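Local coordinates for molybdopterin biosynthesis moeA protein (Pyrococcus horikoshii, PDB 1WU2) that probably takes part in the biosynthesis of the molybdenum cofactor, acting on molybdopterin in the step where molybdenum is inserted, at residues D19-I24 with F287-K292; P183-I188 with E250-L255; R11-L16 with L274-T279. All coordinates share one frame; numbering follows the deposited sequence.

Contact 1. Residues D19-I24 with F287-K292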
loop_
_atom_site.group_PDB
_atom_site.type_symbol
_atom_site.label_atom_id
_atom_site.label_comp_id
_atom_site.label_asym_id
_atom_site.label_seq_id
_atom_site.Cartn_x
_atom_site.Cartn_y
_atom_site.Cartn_z
ATOM N N ASP A 19 -3.593 25.302 -0.518
ATOM C CA ASP A 19 -3.302 26.490 0.285
ATOM C C ASP A 19 -4.439 26.773 1.277
ATOM O O ASP A 19 -4.205 27.331 2.346
ATOM C CB ASP A 19 -3.084 27.726 -0.603
ATOM C CG ASP A 19 -1.724 27.735 -1.307
ATOM O OD1 ASP A 19 -0.843 26.900 -0.997
ATOM O OD2 ASP A 19 -1.454 28.564 -2.204
ATOM N N ASP A 20 -5.661 26.394 0.908
ATOM C CA ASP A 20 -6.829 26.530 1.782
ATOM C C ASP A 20 -6.863 25.484 2.907
ATOM O O ASP A 20 -7.529 25.686 3.922
ATOM C CB ASP A 20 -8.116 26.435 0.950
ATOM C CG ASP A 20 -9.319 27.045 1.652
ATOM O OD1 ASP A 20 -9.253 28.232 2.026
ATOM O OD2 ASP A 20 -10.378 26.418 1.860
ATOM N N ILE A 21 -6.152 24.373 2.713
ATOM C CA ILE A 21 -6.145 23.252 3.655
ATOM C C ILE A 21 -4.943 23.332 4.600
ATOM O O ILE A 21 -3.800 23.465 4.157
ATOM C CB ILE A 21 -6.124 21.904 2.882
ATOM C CG1 ILE A 21 -7.325 21.795 1.934
ATOM C CG2 ILE A 21 -6.086 20.717 3.851
ATOM C CD1 ILE A 21 -8.664 21.558 2.612
ATOM N N ASN A 22 -5.209 23.239 5.902
ATOM C CA ASN A 22 -4.160 23.268 6.919
ATOM C C ASN A 22 -3.934 21.894 7.544
ATOM O O ASN A 22 -4.828 21.045 7.540
ATOM C CB ASN A 22 -4.517 24.269 8.018
ATOM C CG ASN A 22 -4.679 25.682 7.488
ATOM O OD1 ASN A 22 -3.795 26.211 6.818
ATOM N ND2 ASN A 22 -5.817 26.298 7.785
ATOM N N GLU A 23 -2.731 21.688 8.077
ATOM C CA GLU A 23 -2.424 20.488 8.844
ATOM C C GLU A 23 -3.221 20.515 10.146
ATOM O O GLU A 23 -3.130 21.474 10.909
ATOM C CB GLU A 23 -0.924 20.399 9.147
ATOM C CG GLU A 23 -0.488 19.048 9.701
ATOM C CD GLU A 23 1.016 18.927 9.863
ATOM O OE1 GLU A 23 1.738 19.066 8.855
ATOM O OE2 GLU A 23 1.478 18.688 10.997
ATOM N N ILE A 24 -4.029 19.483 10.371
ATOM C CA ILE A 24 -4.729 19.303 11.642
ATOM C C ILE A 24 -3.721 19.267 12.798
ATOM O O ILE A 24 -2.669 18.636 12.694
ATOM C CB ILE A 24 -5.609 18.015 11.600
ATOM C CG1 ILE A 24 -6.936 18.312 10.898
ATOM C CG2 ILE A 24 -5.883 17.465 13.003
ATOM C CD1 ILE A 24 -7.713 17.070 10.500
ATOM N N PHE A 287 -15.228 19.493 -11.529
ATOM C CA PHE A 287 -14.814 19.584 -10.128
ATOM C C PHE A 287 -14.648 21.040 -9.681
ATOM O O PHE A 287 -14.106 21.866 -10.414
ATOM C CB PHE A 287 -13.501 18.813 -9.909
ATOM C CG PHE A 287 -12.915 18.986 -8.535
ATOM C CD1 PHE A 287 -13.380 18.235 -7.462
ATOM C CD2 PHE A 287 -11.898 19.904 -8.317
ATOM C CE1 PHE A 287 -12.836 18.404 -6.192
ATOM C CE2 PHE A 287 -11.356 20.077 -7.056
ATOM C CZ PHE A 287 -11.824 19.328 -5.991
ATOM N N GLY A 288 -15.135 21.338 -8.477
ATOM C CA GLY A 288 -14.919 22.626 -7.829
ATOM C C GLY A 288 -14.581 22.458 -6.354
ATOM O O GLY A 288 -14.639 21.346 -5.818
ATOM N N TYR A 289 -14.216 23.557 -5.698
ATOM C CA TYR A 289 -13.911 23.533 -4.270
ATOM C C TYR A 289 -14.002 24.912 -3.613
ATOM O O TYR A 289 -13.601 25.916 -4.198
ATOM C CB TYR A 289 -12.516 22.952 -4.023
ATOM C CG TYR A 289 -12.019 23.187 -2.613
ATOM C CD1 TYR A 289 -12.347 22.308 -1.585
ATOM C CD2 TYR A 289 -11.250 24.306 -2.301
ATOM C CE1 TYR A 289 -11.910 22.524 -0.292
ATOM C CE2 TYR A 289 -10.810 24.534 -1.008
ATOM C CZ TYR A 289 -11.144 23.638 -0.008
ATOM O OH TYR A 289 -10.710 23.854 1.276
ATOM N N GLY A 290 -14.508 24.931 -2.381
ATOM C CA GLY A 290 -14.552 26.129 -1.561
ATOM C C GLY A 290 -15.071 25.846 -0.156
ATOM O O GLY A 290 -15.992 25.048 0.016
ATOM N N GLU A 291 -14.480 26.501 0.842
ATOM C CA GLU A 291 -14.889 26.369 2.248
ATOM C C GLU A 291 -14.853 24.924 2.751
ATOM O O GLU A 291 -15.781 24.474 3.430
ATOM C CB GLU A 291 -16.291 26.950 2.467
ATOM C CG GLU A 291 -16.513 28.325 1.871
ATOM C CD GLU A 291 -17.808 28.952 2.357
ATOM O OE1 GLU A 291 -17.749 29.776 3.294
ATOM O OE2 GLU A 291 -18.884 28.616 1.812
ATOM N N LYS A 292 -13.776 24.211 2.416
ATOM C CA LYS A 292 -13.583 22.805 2.801
ATOM C C LYS A 292 -14.532 21.824 2.097
ATOM O O LYS A 292 -14.617 20.668 2.499
ATOM C CB LYS A 292 -13.697 22.621 4.328
ATOM C CG LYS A 292 -12.967 23.665 5.170
ATOM C CD LYS A 292 -11.507 23.780 4.776
ATOM C CE LYS A 292 -10.702 24.517 5.834
ATOM N NZ LYS A 292 -9.716 25.440 5.226
HETATM O O HOH W 1 -8.106 24.846 7.649
#
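Asp20, at the C-terminal side of helix 10-20, takes two hydrogen bonds from the 287-292 segment. The phenol of Tyr289 donates to its carboxylate, OH to Asp20 OD2 at 2.7 Å, using the anti lone pair of that oxygen. With CG of Asp20 anti to the backbone N (chi1 -159°), the carboxylate is carried to the edge of the ring; the two planes are 73° apart. The ammonium group of Lys292 takes the backbone instead: NZ lies 2.6 Å from Asp20 O, tilted 30° from the carbonyl plane. The same NZ forms a longer salt bridge to Asp20 OD2 at 3.6 Å, and a water accepts from Lys292 NZ (3.0 Å) and, weakly, from Asn22 ND2. The lysine chain, bent at chi2 and chi4, thus brings its charge to Asp20 O and the nearby carboxylate, whose negative charge it probably offsets. A weak bond from Lys292 N to Tyr289 OH ties the turn back to the phenol. Apolar packing is modest: Ile21 CD1 sits 4.2 Å from Tyr289 CZ and also meets CD of Lys292 at 4.2 Å. Ile21 rests on Met318 of helix 300-319 as well, while Leu17 of helix 10-20 touches Tyr289, whose ring meets Phe294 edge-to-face. The N-terminal helix is thereby pinned against strand 288-290, one strand in from the 276-277 edge of the mixed sheet.

Contact 2. Residues P183-I188 with E250-L255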
loop_
_atom_site.group_PDB
_atom_site.type_symbol
_atom_site.label_atom_id
_atom_site.label_comp_id
_atom_site.label_asym_id
_atom_site.label_seq_id
_atom_site.Cartn_x
_atom_site.Cartn_y
_atom_site.Cartn_z
ATOM N N PRO A 183 -8.538 12.933 9.942
ATOM C CA PRO A 183 -9.481 13.958 9.487
ATOM C C PRO A 183 -10.848 13.347 9.224
ATOM O O PRO A 183 -10.944 12.328 8.544
ATOM C CB PRO A 183 -8.862 14.460 8.174
ATOM C CG PRO A 183 -7.432 14.083 8.241
ATOM C CD PRO A 183 -7.364 12.838 9.058
ATOM N N LYS A 184 -11.887 13.951 9.782
ATOM C CA LYS A 184 -13.249 13.521 9.516
ATOM C C LYS A 184 -13.672 14.072 8.156
ATOM O O LYS A 184 -13.620 15.275 7.931
ATOM C CB LYS A 184 -14.181 14.019 10.619
ATOM C CG LYS A 184 -13.885 13.421 11.993
ATOM C CD LYS A 184 -14.457 14.278 13.132
ATOM C CE LYS A 184 -13.540 14.324 14.359
ATOM N NZ LYS A 184 -13.485 15.693 14.970
ATOM N N VAL A 185 -14.073 13.183 7.252
ATOM C CA VAL A 185 -14.467 13.552 5.896
ATOM C C VAL A 185 -15.934 13.205 5.681
ATOM O O VAL A 185 -16.287 12.033 5.618
ATOM C CB VAL A 185 -13.616 12.792 4.850
ATOM C CG1 VAL A 185 -14.078 13.098 3.421
ATOM C CG2 VAL A 185 -12.145 13.116 5.025
ATOM N N GLY A 186 -16.780 14.225 5.566
ATOM C CA GLY A 186 -18.188 14.033 5.277
ATOM C C GLY A 186 -18.416 13.570 3.847
ATOM O O GLY A 186 -17.647 13.907 2.950
ATOM N N ILE A 187 -19.474 12.791 3.644
ATOM C CA ILE A 187 -19.828 12.272 2.326
ATOM C C ILE A 187 -21.330 12.441 2.109
ATOM O O ILE A 187 -22.132 11.755 2.745
ATOM C CB ILE A 187 -19.425 10.779 2.201
ATOM C CG1 ILE A 187 -17.899 10.624 2.262
ATOM C CG2 ILE A 187 -19.963 10.183 0.902
ATOM C CD1 ILE A 187 -17.413 9.183 2.296
ATOM N N ILE A 188 -21.699 13.363 1.222
ATOM C CA ILE A 188 -23.091 13.578 0.829
ATOM C C ILE A 188 -23.274 13.125 -0.607
ATOM O O ILE A 188 -22.617 13.644 -1.495
ATOM C CB ILE A 188 -23.462 15.074 0.896
ATOM C CG1 ILE A 188 -23.188 15.659 2.278
ATOM C CG2 ILE A 188 -24.926 15.267 0.533
ATOM C CD1 ILE A 188 -23.237 17.181 2.300
ATOM N N GLU A 250 -17.270 18.211 10.537
ATOM C CA GLU A 250 -16.088 17.676 9.859
ATOM C C GLU A 250 -15.040 18.717 9.512
ATOM O O GLU A 250 -15.298 19.919 9.519
ATOM C CB GLU A 250 -16.495 16.979 8.562
ATOM C CG GLU A 250 -16.805 15.505 8.721
ATOM C CD GLU A 250 -18.266 15.189 8.566
ATOM O OE1 GLU A 250 -18.703 14.180 9.145
ATOM O OE2 GLU A 250 -18.980 15.941 7.873
ATOM N N CYS A 251 -13.854 18.214 9.183
ATOM C CA CYS A 251 -12.731 19.039 8.768
ATOM C C CYS A 251 -12.893 19.406 7.292
ATOM O O CYS A 251 -12.719 20.562 6.906
ATOM C CB CYS A 251 -11.413 18.295 9.001
ATOM S SG CYS A 251 -11.291 17.443 10.596
ATOM N N ASP A 252 -13.206 18.406 6.471
ATOM C CA ASP A 252 -13.604 18.632 5.082
ATOM C C ASP A 252 -14.840 17.798 4.753
ATOM O O ASP A 252 -15.205 16.897 5.504
ATOM C CB ASP A 252 -12.432 18.373 4.108
ATOM C CG ASP A 252 -12.333 16.918 3.643
ATOM O OD1 ASP A 252 -13.335 16.365 3.150
ATOM O OD2 ASP A 252 -11.276 16.251 3.697
ATOM N N ILE A 253 -15.492 18.121 3.641
ATOM C CA ILE A 253 -16.688 17.401 3.210
ATOM C C ILE A 253 -16.699 17.221 1.685
ATOM O O ILE A 253 -16.347 18.119 0.929
ATOM C CB ILE A 253 -18.019 18.057 3.782
ATOM C CG1 ILE A 253 -19.057 18.340 2.691
ATOM C CG2 ILE A 253 -17.738 19.329 4.593
ATOM C CD1 ILE A 253 -19.934 17.156 2.388
ATOM N N VAL A 254 -17.102 16.029 1.268
ATOM C CA VAL A 254 -17.159 15.627 -0.125
ATOM C C VAL A 254 -18.628 15.459 -0.494
ATOM O O VAL A 254 -19.377 14.833 0.242
ATOM C CB VAL A 254 -16.413 14.278 -0.311
ATOM C CG1 VAL A 254 -16.934 13.511 -1.511
ATOM C CG2 VAL A 254 -14.903 14.499 -0.417
ATOM N N LEU A 255 -19.046 16.027 -1.621
ATOM C CA LEU A 255 -20.413 15.829 -2.106
ATOM C C LEU A 255 -20.478 15.517 -3.603
ATOM O O LEU A 255 -19.711 16.050 -4.397
ATOM C CB LEU A 255 -21.320 17.014 -1.748
ATOM C CG LEU A 255 -20.916 18.417 -2.197
ATOM C CD1 LEU A 255 -21.568 18.778 -3.530
ATOM C CD2 LEU A 255 -21.300 19.431 -1.129
#
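Strands 184-188 and 252-255 run parallel, their axes 22° apart, with Val185 to Ile188 paired in order with Asp252 to Leu255. The ladder alternates between strands: Gly186 N donates to Asp252 O, Val254 N to Gly186 O (2.8 Å) and Ile188 N to Val254 O. Where the pairing begins, Lys184 O accepts Cys251 N at 3.2 Å and, weakly, Asp252 N. A weak N-H...S bond also runs from Lys184 N to Cys251 SG. Bent at chi2 (110°), the chain of Glu250 folds its carboxylate over Gly186, with OE2 3.3 Å from Gly186 CA; a CB on the glycine would clash with that oxygen. Glu250 OE1 is hydrogen-bonded to Tyr230 OH of the adjoining strand 226-233, and an alanine in place of Glu250 would probably leave that hydroxyl without this acceptor and open a gap over Gly186. Ile188 and Ile253 meet through their CD1 atoms on this side of the sheet, while Val185 lies against Asp252 and Val254 on the other. Helix 243-249 touches Ile188 and Ile253, whereas Leu315 of helix 300-319 touches Val185. Parallel neighbours 226-233, 184-190 and 252-255 with a helix on each face fit the three-layer alpha/beta/alpha part of the probable molybdopterin-binding domain.

Contact 3. Residues R11-L16 with L274-T279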
loop_
_atom_site.group_PDB
_atom_site.type_symbol
_atom_site.label_atom_id
_atom_site.label_comp_id
_atom_site.label_asym_id
_atom_site.label_seq_id
_atom_site.Cartn_x
_atom_site.Cartn_y
_atom_site.Cartn_z
ATOM N N ARG A 11 -2.740 22.507 -12.095
ATOM C CA ARG A 11 -1.714 22.905 -11.128
ATOM C C ARG A 11 -2.103 24.168 -10.360
ATOM O O ARG A 11 -1.767 24.301 -9.188
ATOM C CB ARG A 11 -0.351 23.086 -11.805
ATOM C CG ARG A 11 0.282 21.781 -12.301
ATOM C CD ARG A 11 0.798 20.856 -11.193
ATOM N NE ARG A 11 1.098 19.512 -11.694
ATOM C CZ ARG A 11 1.321 18.439 -10.931
ATOM N NH1 ARG A 11 1.288 18.519 -9.602
ATOM N NH2 ARG A 11 1.585 17.268 -11.506
ATOM N N GLU A 12 -2.814 25.081 -11.018
ATOM C CA GLU A 12 -3.355 26.262 -10.342
ATOM C C GLU A 12 -4.484 25.874 -9.387
ATOM O O GLU A 12 -4.595 26.436 -8.300
ATOM C CB GLU A 12 -3.873 27.297 -11.350
ATOM C CG GLU A 12 -4.365 28.589 -10.697
ATOM C CD GLU A 12 -4.830 29.646 -11.688
ATOM O OE1 GLU A 12 -4.899 29.366 -12.906
ATOM O OE2 GLU A 12 -5.136 30.772 -11.236
ATOM N N ALA A 13 -5.319 24.925 -9.806
ATOM C CA ALA A 13 -6.455 24.471 -9.005
ATOM C C ALA A 13 -5.994 23.710 -7.770
ATOM O O ALA A 13 -6.610 23.808 -6.714
ATOM C CB ALA A 13 -7.376 23.586 -9.835
ATOM N N LEU A 14 -4.914 22.949 -7.916
ATOM C CA LEU A 14 -4.392 22.136 -6.828
ATOM C C LEU A 14 -3.740 23.031 -5.786
ATOM O O LEU A 14 -3.815 22.748 -4.598
ATOM C CB LEU A 14 -3.383 21.106 -7.353
ATOM C CG LEU A 14 -2.792 20.148 -6.314
ATOM C CD1 LEU A 14 -3.873 19.227 -5.755
ATOM C CD2 LEU A 14 -1.637 19.344 -6.905
ATOM N N LYS A 15 -3.111 24.113 -6.237
ATOM C CA LYS A 15 -2.479 25.069 -5.331
ATOM C C LYS A 15 -3.521 25.885 -4.559
ATOM O O LYS A 15 -3.364 26.118 -3.364
ATOM C CB LYS A 15 -1.549 26.010 -6.102
ATOM C CG LYS A 15 -0.555 26.764 -5.222
ATOM C CD LYS A 15 -0.464 28.240 -5.594
ATOM C CE LYS A 15 0.805 28.887 -5.041
ATOM N NZ LYS A 15 0.753 29.069 -3.566
ATOM N N LEU A 16 -4.572 26.321 -5.248
ATOM C CA LEU A 16 -5.631 27.106 -4.620
ATOM C C LEU A 16 -6.305 26.278 -3.534
ATOM O O LEU A 16 -6.551 26.767 -2.433
ATOM C CB LEU A 16 -6.676 27.549 -5.656
ATOM C CG LEU A 16 -6.300 28.690 -6.605
ATOM C CD1 LEU A 16 -7.315 28.804 -7.737
ATOM C CD2 LEU A 16 -6.186 30.016 -5.863
ATOM N N LEU A 274 -17.229 29.410 -3.827
ATOM C CA LEU A 274 -16.202 28.631 -4.516
ATOM C C LEU A 274 -14.960 29.444 -4.885
ATOM O O LEU A 274 -15.065 30.541 -5.431
ATOM C CB LEU A 274 -16.796 28.013 -5.786
ATOM C CG LEU A 274 -18.039 27.139 -5.577
ATOM C CD1 LEU A 274 -18.864 27.037 -6.850
ATOM C CD2 LEU A 274 -17.650 25.753 -5.078
ATOM N N LEU A 275 -13.786 28.896 -4.569
ATOM C CA LEU A 275 -12.522 29.398 -5.105
ATOM C C LEU A 275 -12.442 29.118 -6.602
ATOM O O LEU A 275 -12.024 29.976 -7.380
ATOM C CB LEU A 275 -11.330 28.740 -4.403
ATOM C CG LEU A 275 -11.107 29.107 -2.938
ATOM C CD1 LEU A 275 -10.080 28.175 -2.313
ATOM C CD2 LEU A 275 -10.669 30.559 -2.804
ATOM N N PHE A 276 -12.824 27.905 -6.994
ATOM C CA PHE A 276 -12.924 27.543 -8.407
ATOM C C PHE A 276 -14.025 26.510 -8.666
ATOM O O PHE A 276 -14.544 25.882 -7.746
ATOM C CB PHE A 276 -11.575 27.041 -8.944
ATOM C CG PHE A 276 -11.047 25.823 -8.234
ATOM C CD1 PHE A 276 -11.337 24.550 -8.703
ATOM C CD2 PHE A 276 -10.262 25.953 -7.098
ATOM C CE1 PHE A 276 -10.856 23.427 -8.049
ATOM C CE2 PHE A 276 -9.774 24.830 -6.439
ATOM C CZ PHE A 276 -10.071 23.567 -6.918
ATOM N N HIS A 277 -14.370 26.359 -9.939
ATOM C CA HIS A 277 -15.399 25.429 -10.392
ATOM C C HIS A 277 -15.293 25.349 -11.914
ATOM O O HIS A 277 -15.408 26.359 -12.607
ATOM C CB HIS A 277 -16.790 25.910 -9.977
ATOM C CG HIS A 277 -17.889 24.935 -10.273
ATOM N ND1 HIS A 277 -17.761 23.579 -10.071
ATOM C CD2 HIS A 277 -19.144 25.127 -10.745
ATOM C CE1 HIS A 277 -18.887 22.975 -10.408
ATOM N NE2 HIS A 277 -19.741 23.892 -10.824
ATOM N N GLY A 278 -15.071 24.144 -12.426
ATOM C CA GLY A 278 -14.737 23.959 -13.822
ATOM C C GLY A 278 -13.229 23.961 -13.920
ATOM O O GLY A 278 -12.589 25.010 -13.854
ATOM N N THR A 279 -12.666 22.769 -14.053
ATOM C CA THR A 279 -11.230 22.578 -14.057
ATOM C C THR A 279 -10.799 21.842 -15.325
ATOM O O THR A 279 -11.624 21.384 -16.118
ATOM C CB THR A 279 -10.799 21.833 -12.762
ATOM O OG1 THR A 279 -9.432 22.130 -12.446
ATOM C CG2 THR A 279 -10.822 20.322 -12.937
#
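A small hydrophobic interface between helix 10-20 and the edge strand 276-277 has the ring of Phe276 at its centre. Ala13 presents CB over one face of that ring in a CH-pi contact, 4.1 Å from the centroid and 17° off the normal, offset toward the rim. The carbonyl oxygen of the same alanine approaches the ring too, Ala13 O lying 3.3 Å from Phe276 CE2. With chi1 at 60°, CG of Phe276 is placed between its own N and carbonyl carbon, and the ring is carried toward the helix. One turn further along, Leu16 and Phe276 lie alongside each other pointing opposite ways, Leu16 CD1 4.1 Å from Phe276 CD2. Leu275 adds a looser touch, CD1 to Leu16 O at 3.8 Å. Further along the 274-279 segment, Thr279 OG1 stands 3.6 Å from Ala13 CB, while its hydrogen bond goes to Val8 O, in the residues leading into the helix. No hydrogen bond joins the two segments themselves, so the contact is one of shape and apolar packing. Phe310 of helix 300-319 also touches Ala13. Tyr289 of strand 288-290 is opposed by two residues, Leu275 and Phe276, which makes a classic beta bulge, here at the edge of a mixed sheet packed against a helix.

Contacts 1 and 3 share helix 10-20 and neighbouring antiparallel strands, 288-290 and 276-277; their centres are 10 Å apart, and backbone pairing between Tyr289 and the residues Leu275 and Phe276 joins them. Contact 2 lies deeper in the same six-strand sheet, centre to centre 11 Å from contact 1 and 18 Å from contact 3, which it does not touch. Lys292 O with Ile253 N, a probable hydrogen bond, connects contact 1 to contact 2. Along the chain, contact 2 is nested inside the loops closed by the other two, whose segments alternate. The helix from the N-terminal MoeA region is thus fastened at two points to the probable molybdopterin-binding domain, whose parallel strands contact 2 pairs.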